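Local coordinates for protein GCN5-related N-acetyltransferase (Sphaerobacter thermophilus, PDB 3TT2) that probably transfers acyl groups to an acceptor substrate as a member of the GCN5-related N-acetyltransferase (GNAT) superfamily, at residues Glu35-Glu40 with Arg94-Gly99; Glu110-Arg115 with Val125-Tyr130; Trp154-Thr159 with Arg297-Ala302; Leu225-Glu228 with His233-Gly236. All blocks are in the same frame, centred on the assembly; numbering follows the deposited sequence.

Contact 1 (Glu35-Glu40 with Arg94-Gly99). With SO4 (sulfate ion), chain I.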
loop_
_atom_site.group_PDB
_atom_site.type_symbol
_atom_site.label_atom_id
_atom_site.label_comp_id
_atom_site.label_asym_id
_atom_site.label_seq_id
_atom_site.Cartn_x
_atom_site.Cartn_y
_atom_site.Cartn_z
ATOM N N GLU A 35 0.069 18.754 0.440
ATOM C CA GLU A 35 0.864 19.939 0.204
ATOM C C GLU A 35 1.669 20.346 1.431
ATOM O O GLU A 35 2.842 20.695 1.314
ATOM C CB GLU A 35 0.007 21.101 -0.288
ATOM C CG GLU A 35 0.752 22.434 -0.337
ATOM C CD GLU A 35 1.998 22.415 -1.228
ATOM O OE1 GLU A 35 2.232 21.421 -1.953
ATOM O OE2 GLU A 35 2.751 23.415 -1.208
ATOM N N ALA A 36 1.048 20.296 2.605
ATOM C CA ALA A 36 1.739 20.679 3.836
ATOM C C ALA A 36 2.932 19.765 4.143
ATOM O O ALA A 36 3.953 20.217 4.664
ATOM C CB ALA A 36 0.775 20.716 5.006
ATOM N N ASP A 37 2.805 18.485 3.803
ATOM C CA ASP A 37 3.878 17.525 4.035
ATOM C C ASP A 37 5.054 17.783 3.095
ATOM O O ASP A 37 6.122 17.192 3.247
ATOM C CB ASP A 37 3.379 16.089 3.847
ATOM C CG ASP A 37 2.132 15.774 4.672
ATOM O OD1 ASP A 37 1.840 16.506 5.642
ATOM O OD2 ASP A 37 1.446 14.778 4.345
ATOM N N GLY A 38 4.851 18.656 2.116
ATOM C CA GLY A 38 5.900 18.975 1.170
ATOM C C GLY A 38 5.728 18.267 -0.159
ATOM O O GLY A 38 6.514 18.463 -1.089
ATOM N N ASP A 39 4.704 17.430 -0.252
ATOM C CA ASP A 39 4.424 16.743 -1.502
ATOM C C ASP A 39 3.692 17.646 -2.472
ATOM O O ASP A 39 3.043 18.613 -2.075
ATOM C CB ASP A 39 3.633 15.466 -1.255
ATOM C CG ASP A 39 4.176 14.681 -0.100
ATOM O OD1 ASP A 39 5.272 15.028 0.391
ATOM O OD2 ASP A 39 3.520 13.712 0.336
ATOM N N GLU A 40 3.824 17.341 -3.755
ATOM C CA GLU A 40 3.045 18.033 -4.759
ATOM C C GLU A 40 1.594 17.596 -4.625
ATOM O O GLU A 40 1.312 16.460 -4.234
ATOM C CB GLU A 40 3.558 17.703 -6.161
ATOM C CG GLU A 40 3.102 18.678 -7.238
ATOM C CD GLU A 40 4.097 19.803 -7.453
ATOM O OE1 GLU A 40 5.294 19.493 -7.648
ATOM O OE2 GLU A 40 3.689 20.988 -7.419
ATOM N N ARG A 94 -5.767 24.077 7.794
ATOM C CA ARG A 94 -6.342 25.197 8.526
ATOM C C ARG A 94 -7.004 24.766 9.841
ATOM O O ARG A 94 -7.129 25.563 10.788
ATOM C CB ARG A 94 -7.378 25.889 7.654
ATOM C CG ARG A 94 -8.536 24.979 7.279
ATOM C CD ARG A 94 -9.531 25.684 6.389
ATOM N NE ARG A 94 -8.925 26.113 5.134
ATOM C CZ ARG A 94 -9.468 27.006 4.317
ATOM N NH1 ARG A 94 -8.846 27.339 3.191
ATOM N NH2 ARG A 94 -10.630 27.569 4.630
ATOM N N PHE A 95 -7.451 23.514 9.879
ATOM C CA PHE A 95 -8.246 23.016 10.993
ATOM C C PHE A 95 -7.445 22.259 12.056
ATOM O O PHE A 95 -8.022 21.722 13.003
ATOM C CB PHE A 95 -9.404 22.156 10.489
ATOM C CG PHE A 95 -10.408 22.902 9.656
ATOM C CD1 PHE A 95 -10.949 24.102 10.091
ATOM C CD2 PHE A 95 -10.810 22.402 8.428
ATOM C CE1 PHE A 95 -11.878 24.792 9.317
ATOM C CE2 PHE A 95 -11.736 23.081 7.648
ATOM C CZ PHE A 95 -12.273 24.278 8.093
ATOM N N ARG A 96 -6.126 22.191 11.890
ATOM C CA ARG A 96 -5.277 21.480 12.850
ATOM C C ARG A 96 -5.324 22.125 14.251
ATOM O O ARG A 96 -5.402 23.353 14.379
ATOM C CB ARG A 96 -3.827 21.399 12.349
ATOM C CG ARG A 96 -3.651 21.452 10.825
ATOM C CD ARG A 96 -3.682 20.073 10.137
ATOM N NE ARG A 96 -2.354 19.620 9.684
ATOM C CZ ARG A 96 -2.102 19.004 8.522
ATOM N NH1 ARG A 96 -3.078 18.763 7.653
ATOM N NH2 ARG A 96 -0.866 18.623 8.222
ATOM N N GLY A 97 -5.282 21.297 15.292
ATOM C CA GLY A 97 -5.285 21.788 16.659
ATOM C C GLY A 97 -6.677 22.140 17.141
ATOM O O GLY A 97 -6.843 22.883 18.113
HETATM N N MSE A 98 -7.687 21.659 16.423
HETATM C CA MSE A 98 -9.075 21.818 16.866
HETATM C C MSE A 98 -9.696 20.602 17.561
HETATM O O MSE A 98 -10.867 20.628 17.946
HETATM C CB MSE A 98 -9.953 22.280 15.711
HETATM C CG MSE A 98 -9.487 23.573 15.090
HETATM SE SE MSE A 98 -10.824 24.284 13.879
HETATM C CE MSE A 98 -12.226 24.675 15.174
ATOM N N GLY A 99 -8.922 19.533 17.685
ATOM C CA GLY A 99 -9.438 18.289 18.226
ATOM C C GLY A 99 -9.974 17.376 17.136
ATOM O O GLY A 99 -10.471 16.285 17.417
HETATM S S SO4 I . -5.946 17.766 17.050
HETATM O O1 SO4 I . -5.209 17.344 18.252
HETATM O O2 SO4 I . -5.077 17.847 15.868
HETATM O O3 SO4 I . -7.023 16.817 16.796
HETATM O O4 SO4 I . -6.550 19.081 17.245
#

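Contact 2 (Glu110-Arg115 with Val125-Tyr130)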
loop_
_atom_site.group_PDB
_atom_site.type_symbol
_atom_site.label_atom_id
_atom_site.label_comp_id
_atom_site.label_asym_id
_atom_site.label_seq_id
_atom_site.Cartn_x
_atom_site.Cartn_y
_atom_site.Cartn_z
ATOM N N GLU A 110 -13.162 3.266 17.470
ATOM C CA GLU A 110 -14.506 2.829 17.770
ATOM C C GLU A 110 -15.016 1.964 16.626
ATOM O O GLU A 110 -15.894 1.143 16.826
ATOM C CB GLU A 110 -15.441 4.017 18.038
ATOM C CG GLU A 110 -16.018 4.656 16.781
ATOM C CD GLU A 110 -17.408 5.255 16.992
ATOM O OE1 GLU A 110 -17.921 5.202 18.135
ATOM O OE2 GLU A 110 -17.988 5.771 16.007
ATOM N N TRP A 111 -14.460 2.135 15.429
ATOM C CA TRP A 111 -14.915 1.348 14.289
ATOM C C TRP A 111 -14.680 -0.129 14.556
ATOM O O TRP A 111 -15.613 -0.929 14.478
ATOM C CB TRP A 111 -14.215 1.758 12.992
ATOM C CG TRP A 111 -14.819 1.121 11.759
ATOM C CD1 TRP A 111 -15.748 1.673 10.930
ATOM C CD2 TRP A 111 -14.534 -0.183 11.220
ATOM N NE1 TRP A 111 -16.060 0.803 9.913
ATOM C CE2 TRP A 111 -15.333 -0.345 10.070
ATOM C CE3 TRP A 111 -13.687 -1.234 11.603
ATOM C CZ2 TRP A 111 -15.315 -1.508 9.303
ATOM C CZ3 TRP A 111 -13.670 -2.398 10.833
ATOM C CH2 TRP A 111 -14.476 -2.521 9.698
ATOM N N ILE A 112 -13.435 -0.487 14.871
ATOM C CA ILE A 112 -13.094 -1.882 15.141
ATOM C C ILE A 112 -13.708 -2.409 16.443
ATOM O O ILE A 112 -14.104 -3.555 16.511
ATOM C CB ILE A 112 -11.571 -2.146 15.142
ATOM C CG1 ILE A 112 -11.313 -3.652 15.195
ATOM C CG2 ILE A 112 -10.897 -1.483 16.328
ATOM C CD1 ILE A 112 -12.085 -4.437 14.153
ATOM N N GLN A 113 -13.803 -1.570 17.461
ATOM C CA GLN A 113 -14.387 -1.978 18.719
ATOM C C GLN A 113 -15.846 -2.420 18.590
ATOM O O GLN A 113 -16.289 -3.362 19.260
ATOM C CB GLN A 113 -14.291 -0.834 19.707
ATOM C CG GLN A 113 -12.887 -0.609 20.214
ATOM C CD GLN A 113 -12.814 0.592 21.119
ATOM O OE1 GLN A 113 -13.556 1.565 20.936
ATOM N NE2 GLN A 113 -11.944 0.525 22.123
ATOM N N ASP A 114 -16.586 -1.741 17.726
ATOM C CA ASP A 114 -17.993 -2.032 17.497
ATOM C C ASP A 114 -18.191 -3.317 16.719
ATOM O O ASP A 114 -19.278 -3.906 16.762
ATOM C CB ASP A 114 -18.650 -0.899 16.693
ATOM C CG ASP A 114 -18.819 0.366 17.498
ATOM O OD1 ASP A 114 -18.485 0.326 18.690
ATOM O OD2 ASP A 114 -19.294 1.392 16.960
ATOM N N ARG A 115 -17.193 -3.664 15.913
ATOM C CA ARG A 115 -17.184 -4.889 15.106
ATOM C C ARG A 115 -16.357 -6.073 15.674
ATOM O O ARG A 115 -16.258 -7.142 15.070
ATOM C CB ARG A 115 -16.800 -4.540 13.664
ATOM C CG ARG A 115 -17.859 -3.667 12.991
ATOM C CD ARG A 115 -17.395 -3.115 11.658
ATOM N NE ARG A 115 -18.310 -2.102 11.126
ATOM C CZ ARG A 115 -18.424 -0.861 11.592
ATOM N NH1 ARG A 115 -17.701 -0.455 12.623
ATOM N NH2 ARG A 115 -19.275 -0.022 11.033
ATOM N N VAL A 125 -6.247 -7.495 18.817
ATOM C CA VAL A 125 -6.868 -6.601 17.860
ATOM C C VAL A 125 -6.074 -5.311 17.810
ATOM O O VAL A 125 -5.879 -4.679 18.842
ATOM C CB VAL A 125 -8.312 -6.297 18.272
ATOM C CG1 VAL A 125 -8.905 -5.238 17.370
ATOM C CG2 VAL A 125 -9.150 -7.583 18.275
ATOM N N THR A 126 -5.595 -4.934 16.625
ATOM C CA THR A 126 -4.818 -3.704 16.474
ATOM C C THR A 126 -5.445 -2.721 15.498
ATOM O O THR A 126 -6.177 -3.113 14.592
ATOM C CB THR A 126 -3.338 -3.967 16.043
ATOM O OG1 THR A 126 -3.285 -4.540 14.726
ATOM C CG2 THR A 126 -2.633 -4.893 17.035
ATOM N N VAL A 127 -5.161 -1.437 15.714
ATOM C CA VAL A 127 -5.448 -0.376 14.743
ATOM C C VAL A 127 -4.124 0.254 14.349
ATOM O O VAL A 127 -3.233 0.413 15.194
ATOM C CB VAL A 127 -6.306 0.743 15.332
ATOM C CG1 VAL A 127 -6.498 1.844 14.312
ATOM C CG2 VAL A 127 -7.638 0.210 15.803
ATOM N N GLN A 128 -3.984 0.608 13.076
ATOM C CA GLN A 128 -2.739 1.175 12.615
ATOM C C GLN A 128 -2.902 2.294 11.590
ATOM O O GLN A 128 -3.854 2.310 10.798
ATOM C CB GLN A 128 -1.839 0.080 12.067
ATOM C CG GLN A 128 -2.310 -0.528 10.775
ATOM C CD GLN A 128 -1.462 -1.710 10.375
ATOM O OE1 GLN A 128 -0.845 -2.350 11.225
ATOM N NE2 GLN A 128 -1.415 -2.003 9.084
ATOM N N HIS A 129 -1.953 3.228 11.632
ATOM C CA HIS A 129 -1.921 4.392 10.763
ATOM C C HIS A 129 -0.591 4.434 10.036
ATOM O O HIS A 129 0.440 4.078 10.601
ATOM C CB HIS A 129 -2.021 5.665 11.590
ATOM C CG HIS A 129 -3.392 5.949 12.117
ATOM N ND1 HIS A 129 -4.209 6.916 11.572
ATOM C CD2 HIS A 129 -4.080 5.416 13.155
ATOM C CE1 HIS A 129 -5.347 6.958 12.247
ATOM N NE2 HIS A 129 -5.292 6.058 13.213
ATOM N N TYR A 130 -0.603 4.876 8.786
ATOM C CA TYR A 130 0.651 5.117 8.100
ATOM C C TYR A 130 0.885 6.612 8.034
ATOM O O TYR A 130 0.174 7.330 7.337
ATOM C CB TYR A 130 0.616 4.552 6.699
ATOM C CG TYR A 130 0.335 3.081 6.620
ATOM C CD1 TYR A 130 1.366 2.171 6.438
ATOM C CD2 TYR A 130 -0.958 2.601 6.693
ATOM C CE1 TYR A 130 1.124 0.807 6.349
ATOM C CE2 TYR A 130 -1.216 1.231 6.601
ATOM C CZ TYR A 130 -0.164 0.343 6.430
ATOM O OH TYR A 130 -0.402 -1.010 6.338
#

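Contact 3 (Trp154-Thr159 with Arg297-Ala302)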
loop_
_atom_site.group_PDB
_atom_site.type_symbol
_atom_site.label_atom_id
_atom_site.label_comp_id
_atom_site.label_asym_id
_atom_site.label_seq_id
_atom_site.Cartn_x
_atom_site.Cartn_y
_atom_site.Cartn_z
ATOM N N TRP A 154 8.823 2.402 2.673
ATOM C CA TRP A 154 9.382 3.282 1.674
ATOM C C TRP A 154 8.660 3.133 0.349
ATOM O O TRP A 154 8.501 2.020 -0.166
ATOM C CB TRP A 154 10.850 2.971 1.471
ATOM C CG TRP A 154 11.686 3.085 2.689
ATOM C CD1 TRP A 154 11.897 2.125 3.621
ATOM C CD2 TRP A 154 12.457 4.219 3.098
ATOM N NE1 TRP A 154 12.751 2.581 4.589
ATOM C CE2 TRP A 154 13.112 3.866 4.295
ATOM C CE3 TRP A 154 12.654 5.500 2.570
ATOM C CZ2 TRP A 154 13.946 4.740 4.978
ATOM C CZ3 TRP A 154 13.486 6.368 3.250
ATOM C CH2 TRP A 154 14.123 5.985 4.441
ATOM N N VAL A 155 8.229 4.259 -0.203
ATOM C CA VAL A 155 7.699 4.273 -1.557
ATOM C C VAL A 155 8.794 4.658 -2.550
ATOM O O VAL A 155 9.263 5.798 -2.555
ATOM C CB VAL A 155 6.549 5.257 -1.686
ATOM C CG1 VAL A 155 5.865 5.056 -3.002
ATOM C CG2 VAL A 155 5.563 5.043 -0.539
HETATM N N MSE A 156 9.186 3.705 -3.394
HETATM C CA MSE A 156 10.227 3.923 -4.396
HETATM C C MSE A 156 9.556 4.336 -5.687
HETATM O O MSE A 156 8.436 3.928 -5.969
HETATM C CB MSE A 156 11.071 2.664 -4.601
HETATM C CG MSE A 156 11.643 2.109 -3.318
HETATM SE SE MSE A 156 12.790 3.320 -2.243
HETATM C CE MSE A 156 14.340 3.513 -3.434
ATOM N N ALA A 157 10.204 5.197 -6.447
ATOM C CA ALA A 157 9.627 5.626 -7.713
ATOM C C ALA A 157 10.702 5.626 -8.785
ATOM O O ALA A 157 11.898 5.694 -8.478
ATOM C CB ALA A 157 9.047 6.968 -7.556
ATOM N N ILE A 158 10.287 5.482 -10.036
ATOM C CA ILE A 158 11.229 5.634 -11.148
ATOM C C ILE A 158 10.545 6.197 -12.393
ATOM O O ILE A 158 9.451 5.770 -12.751
ATOM C CB ILE A 158 11.963 4.308 -11.491
ATOM C CG1 ILE A 158 13.100 4.584 -12.474
ATOM C CG2 ILE A 158 10.989 3.258 -12.017
ATOM C CD1 ILE A 158 13.842 3.363 -12.965
ATOM N N THR A 159 11.216 7.118 -13.078
ATOM C CA THR A 159 10.655 7.808 -14.230
ATOM C C THR A 159 11.408 7.307 -15.431
ATOM O O THR A 159 12.630 7.452 -15.473
ATOM C CB THR A 159 10.941 9.282 -14.117
ATOM O OG1 THR A 159 10.087 9.855 -13.131
ATOM C CG2 THR A 159 10.687 9.985 -15.413
ATOM N N ARG A 297 19.596 -1.937 -0.750
ATOM C CA ARG A 297 20.372 -1.372 -1.847
ATOM C C ARG A 297 19.812 -1.810 -3.202
ATOM O O ARG A 297 20.050 -1.154 -4.206
ATOM C CB ARG A 297 21.865 -1.695 -1.715
ATOM C CG ARG A 297 22.566 -0.914 -0.599
ATOM C CD ARG A 297 24.066 -1.142 -0.638
ATOM N NE ARG A 297 24.731 -0.611 0.549
ATOM C CZ ARG A 297 25.221 0.616 0.657
ATOM N NH1 ARG A 297 25.126 1.464 -0.355
ATOM N NH2 ARG A 297 25.807 0.996 1.782
ATOM N N LEU A 298 19.021 -2.882 -3.206
ATOM C CA LEU A 298 18.380 -3.393 -4.409
ATOM C C LEU A 298 17.699 -2.318 -5.248
ATOM O O LEU A 298 17.848 -2.278 -6.473
ATOM C CB LEU A 298 17.312 -4.404 -4.014
ATOM C CG LEU A 298 16.358 -4.821 -5.133
ATOM C CD1 LEU A 298 17.111 -5.451 -6.308
ATOM C CD2 LEU A 298 15.259 -5.740 -4.647
ATOM N N TYR A 299 16.949 -1.440 -4.589
ATOM C CA TYR A 299 16.022 -0.544 -5.297
ATOM C C TYR A 299 16.724 0.637 -5.944
ATOM O O TYR A 299 16.458 0.983 -7.087
ATOM C CB TYR A 299 14.885 -0.128 -4.367
ATOM C CG TYR A 299 14.102 -1.342 -3.929
ATOM C CD1 TYR A 299 13.086 -1.849 -4.729
ATOM C CD2 TYR A 299 14.420 -2.029 -2.758
ATOM C CE1 TYR A 299 12.378 -2.973 -4.366
ATOM C CE2 TYR A 299 13.724 -3.177 -2.388
ATOM C CZ TYR A 299 12.698 -3.638 -3.201
ATOM O OH TYR A 299 11.966 -4.756 -2.881
ATOM N N ARG A 300 17.660 1.229 -5.219
ATOM C CA ARG A 300 18.470 2.285 -5.781
ATOM C C ARG A 300 19.329 1.733 -6.939
ATOM O O ARG A 300 19.464 2.359 -7.996
ATOM C CB ARG A 300 19.287 2.928 -4.673
ATOM C CG ARG A 300 20.363 3.847 -5.144
ATOM C CD ARG A 300 20.803 4.766 -4.031
ATOM N NE ARG A 300 21.912 5.611 -4.462
ATOM C CZ ARG A 300 22.637 6.368 -3.644
ATOM N NH1 ARG A 300 22.371 6.385 -2.342
ATOM N NH2 ARG A 300 23.628 7.107 -4.131
ATOM N N ARG A 301 19.851 0.527 -6.763
ATOM C CA ARG A 301 20.599 -0.148 -7.825
ATOM C C ARG A 301 19.747 -0.434 -9.053
ATOM O O ARG A 301 20.288 -0.579 -10.132
ATOM C CB ARG A 301 21.245 -1.446 -7.318
ATOM C CG ARG A 301 22.479 -1.198 -6.478
ATOM C CD ARG A 301 23.161 -2.476 -6.069
ATOM N NE ARG A 301 24.324 -2.211 -5.231
ATOM C CZ ARG A 301 24.675 -2.960 -4.187
ATOM N NH1 ARG A 301 23.938 -4.019 -3.847
ATOM N NH2 ARG A 301 25.752 -2.641 -3.473
ATOM N N ALA A 302 18.430 -0.533 -8.894
ATOM C CA ALA A 302 17.568 -0.781 -10.047
ATOM C C ALA A 302 17.166 0.535 -10.725
ATOM O O ALA A 302 16.442 0.562 -11.724
ATOM C CB ALA A 302 16.355 -1.613 -9.668
#

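Contact 4 (Leu225-Glu228 with His233-Gly236)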
loop_
_atom_site.group_PDB
_atom_site.type_symbol
_atom_site.label_atom_id
_atom_site.label_comp_id
_atom_site.label_asym_id
_atom_site.label_seq_id
_atom_site.Cartn_x
_atom_site.Cartn_y
_atom_site.Cartn_z
ATOM N N LEU A 225 8.646 -13.910 -14.304
ATOM C CA LEU A 225 9.082 -14.989 -13.459
ATOM C C LEU A 225 10.558 -15.227 -13.757
ATOM O O LEU A 225 10.945 -15.338 -14.916
ATOM C CB LEU A 225 8.287 -16.244 -13.796
ATOM C CG LEU A 225 6.770 -16.130 -13.958
ATOM C CD1 LEU A 225 6.156 -17.508 -14.188
ATOM C CD2 LEU A 225 6.134 -15.465 -12.762
ATOM N N ALA A 226 11.393 -15.275 -12.725
ATOM C CA ALA A 226 12.733 -15.794 -12.907
ATOM C C ALA A 226 12.639 -17.316 -12.857
ATOM O O ALA A 226 12.087 -17.901 -11.919
ATOM C CB ALA A 226 13.674 -15.262 -11.869
ATOM N N VAL A 227 13.147 -17.953 -13.902
ATOM C CA VAL A 227 12.993 -19.382 -14.063
ATOM C C VAL A 227 14.334 -20.046 -14.297
ATOM O O VAL A 227 15.083 -19.657 -15.196
ATOM C CB VAL A 227 12.033 -19.697 -15.212
ATOM C CG1 VAL A 227 12.023 -21.165 -15.519
ATOM C CG2 VAL A 227 10.646 -19.242 -14.840
ATOM N N GLU A 228 14.627 -21.052 -13.471
ATOM C CA GLU A 228 15.855 -21.822 -13.596
ATOM C C GLU A 228 15.721 -22.777 -14.772
ATOM O O GLU A 228 14.808 -23.599 -14.814
ATOM C CB GLU A 228 16.133 -22.590 -12.310
ATOM C CG GLU A 228 17.320 -23.541 -12.420
ATOM C CD GLU A 228 17.779 -24.098 -11.070
ATOM O OE1 GLU A 228 17.106 -25.026 -10.547
ATOM O OE2 GLU A 228 18.814 -23.605 -10.543
ATOM N N HIS A 233 11.736 -24.122 -13.164
ATOM C CA HIS A 233 11.124 -23.878 -11.878
ATOM C C HIS A 233 11.224 -22.412 -11.567
ATOM O O HIS A 233 12.225 -21.760 -11.894
ATOM C CB HIS A 233 11.816 -24.698 -10.795
ATOM C CG HIS A 233 11.164 -26.021 -10.544
ATOM N ND1 HIS A 233 10.881 -26.480 -9.275
ATOM C CD2 HIS A 233 10.714 -26.974 -11.396
ATOM C CE1 HIS A 233 10.299 -27.662 -9.356
ATOM N NE2 HIS A 233 10.183 -27.985 -10.632
ATOM N N ILE A 234 10.188 -21.890 -10.924
ATOM C CA ILE A 234 10.116 -20.460 -10.720
ATOM C C ILE A 234 10.904 -20.175 -9.458
ATOM O O ILE A 234 10.556 -20.658 -8.379
ATOM C CB ILE A 234 8.636 -20.006 -10.632
ATOM C CG1 ILE A 234 8.023 -20.033 -12.036
ATOM C CG2 ILE A 234 8.533 -18.638 -10.057
ATOM C CD1 ILE A 234 6.628 -20.563 -12.091
ATOM N N VAL A 235 12.006 -19.441 -9.617
ATOM C CA VAL A 235 12.834 -19.062 -8.484
ATOM C C VAL A 235 12.569 -17.644 -8.001
ATOM O O VAL A 235 13.095 -17.230 -6.970
ATOM C CB VAL A 235 14.344 -19.210 -8.789
ATOM C CG1 VAL A 235 14.623 -20.577 -9.356
ATOM C CG2 VAL A 235 14.825 -18.101 -9.728
ATOM N N GLY A 236 11.729 -16.907 -8.713
ATOM C CA GLY A 236 11.531 -15.501 -8.396
ATOM C C GLY A 236 10.380 -14.928 -9.187
ATOM O O GLY A 236 10.025 -15.484 -10.209
#

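Contact 1 (Glu35-Glu40 with Arg94-Gly99)
Ala36 and Asp37, at the end of helix 23-36, meet Arg96 in a slight surface contact that joins this helix to the loop between strand 84-91 and helix 100-115. The backbones stay apart, the nearest CA atoms being Ala36 CA and Arg94 CA at 10.4 Å, so a long side chain must reach. Arginine suits the task: bent at chi2 (-90°) and at chi3 (-106°), it carries NH2 across to the helix end. There Arg96 NH2 lies 4.2 Å from Ala36 CB, a small methyl set obliquely to the guanidinium. Asp37 OD1 stands at the edge of that group, near its plane, 4.3 Å from Arg96 NH2; the opposite charges probably attract, though beyond salt-bridge range. One residue on, Gly38 closes the helix in a Schellman motif, with a positive phi (101°) at which a CB would press against the preceding carbonyl.

Arg94-Gly99 carries the R-x-x-G-x-G signature with which GNAT enzymes bind the pyrophosphate of acetyl-CoA. A type II turn from Phe95 to Met98 uses the positive phi of Gly97. Gly99 N, at the N-cap, lies implausibly close to a sulfate ion that Thr102 N also binds; this ion, probably from the crystallisation liquor, is at most consistent with pyrophosphate binding, as no cofactor is present. Arg96 has stronger partners than the helix: NH1 bonds to Val91 O, at the end of strand 84-91, and NE salt-bridges a MES molecule of probably the same origin. Beyond the helix end, Asp39 OD2 makes a salt bridge to Arg132, at the end of strand 125-132.

Contact 2 (Glu110-Arg115 with Val125-Tyr130)
Ile112 is wedged between Val125 and Val127, and those two meetings make up the tight part of this buried contact between helix 100-115 and strand 125-132. Ile112 splits its branches between the two valines. The first torsion (chi1 -170°) swings CG1 away from the amide nitrogen, and this arm reaches Val125, where Ile112 CG1 lies 3.6 Å from Val125 CG1. The other branch serves the second valine, with Ile112 CG2 3.7 Å from Val127 CG2. In each pair the two side chains run antiparallel, flank to flank, and do not meet end-on. Beta-branched residues suit such a place: broad and stiff near the backbone, they fill the space where Ile112 CA and Val127 CA are 7.8 Å apart. Val125 and Val127, two positions apart on the strand, both turn toward the helix, whereas Thr126 between them points away.

Helix 100-115 connects the parallel strands 84-91 and 125-132, the beta-alpha-beta unit at the heart of the GNAT fold, and Val127 also packs on Val87 of the first of these strands. Trp111 turns aside from the valines, buried against Leu85 and Val77, and its NE1 bonds to Gln59 O.

The solvent side of the helix is looser and polar. Glu110, Gln113 and Asp114 are exposed, as befits charged and amide groups, and Arg115 folds back along the helix instead of reaching the strand. Its guanidinium lies over Trp111 NE1, which sits 3.3 Å from the guanidinium plane, while Arg115 NH1 donates to Trp111 O at 2.8 Å. That bond is bent, 135° at the hydrogen, though the oxygen lies in the guanidinium plane.

Contact 3 (Trp154-Thr159 with Arg297-Ala302)
Met156 and Tyr299 bring their backbones nearest, CA to CA 7.4 Å, and the gap widens to 9.1 Å between Ile158 CA and Ala302 CA. The short helix 297-301, loosely bonded but with Arg301 N reaching back to Arg297 O, here packs on strand 148-159. By sequence the two segments fall in two GNAT family regions, consistent with a tandem protein; strand 148-159, from the first region, is paired with strands 282-290 and 305-316 of the second half.

The core of the contact is a flexible selenoether arm laid against the root of an aromatic. Met156, a selenomethionine, bends at chi2 (-58°) and chi3 (-67°), which folds its terminal methyl toward the helix. Met156 CE reaches Tyr299 CB at 3.8 Å, and Met156 CG is 4.1 Å from the same carbon, the two side chains crossing at about a right angle. An unbranched, pliable chain can curl in this way where a stiffer one could not. The Tyr299 ring leads away from the strand to pack on Leu285 and Val287, with Leu298 CD2 over one face, 3.6 Å above the ring plane. Arg300 points outward, as suits a charged residue at the exposed flank. Ala302, small enough to sit close to helix 263-278, packs on Leu265 and Leu268. Its carbonyl is met by the extended end of Ile158, whose CD1 stops 4.0 Å from Ala302 O.

Contact 4 (Leu225-Glu228 with His233-Gly236)
Val227 and Ile234 are brought together by their first torsions: at 172° the valine sets CG2 opposite its own carbonyl carbon, and at -74° the isoleucine does the same with CG1. The two branches meet with Val227 CG2 3.9 Å from Ile234 CG1, beside the non-hydrogen-bonded pair these residues form. Leu225 adds to this patch, its CD1 3.7 Å from Ile234 CD1, and Ala186 and Ala190 of helix 184-194 cover the isoleucine. An alanine in place of Val227 would take away both gamma methyls and would probably leave a gap beside Ile234 CG1, with Leu225 still against it.

Strands 223-228 and 233-243 form a beta hairpin, interrupted by a classic beta bulge in which Val235 and Gly236 both face Ala226. Ala226 O accepts Val235 N at 2.8 Å and, weakly, Gly236 N at 3.4 Å. Ala226 N in turn bonds to Gly236 O at 2.9 Å, from well above the carbonyl plane. Glycine fits here, because a CB on it would crowd Ala226 CB. Across the bulge Val235 CG2 lies 3.7 Å from Ala226 CB, and Ile263 of helix 263-278 touches both residues. Toward the turn Glu228 N donates to His233 O at 3.0 Å, in the carbonyl plane. The glutamate's carboxylate is held by partners outside the strands: OE1 by Ser231 OG in the turn and OE2 weakly by Trp258 NE1.

How the contacts relate
From the N terminus, contact 1 comes first: it closes a long excursion through strands 61-65, 71-80 and 84-91, returning to helix 23-36 at the loop that precedes helix 100-115. Contact 2 follows in series, closing the short connection from that helix to strand 125-132. Contact 3 spans far more, bringing strand 148-159 against helix 297-301. Contact 4, a local hairpin, opens and closes within that span, its centre about 22 Å from that of contact 3; no contacts cross. Contacts 1 and 2 thus belong to the first GNAT region and contact 4 to the second, while contact 3 lies where the two halves interlock.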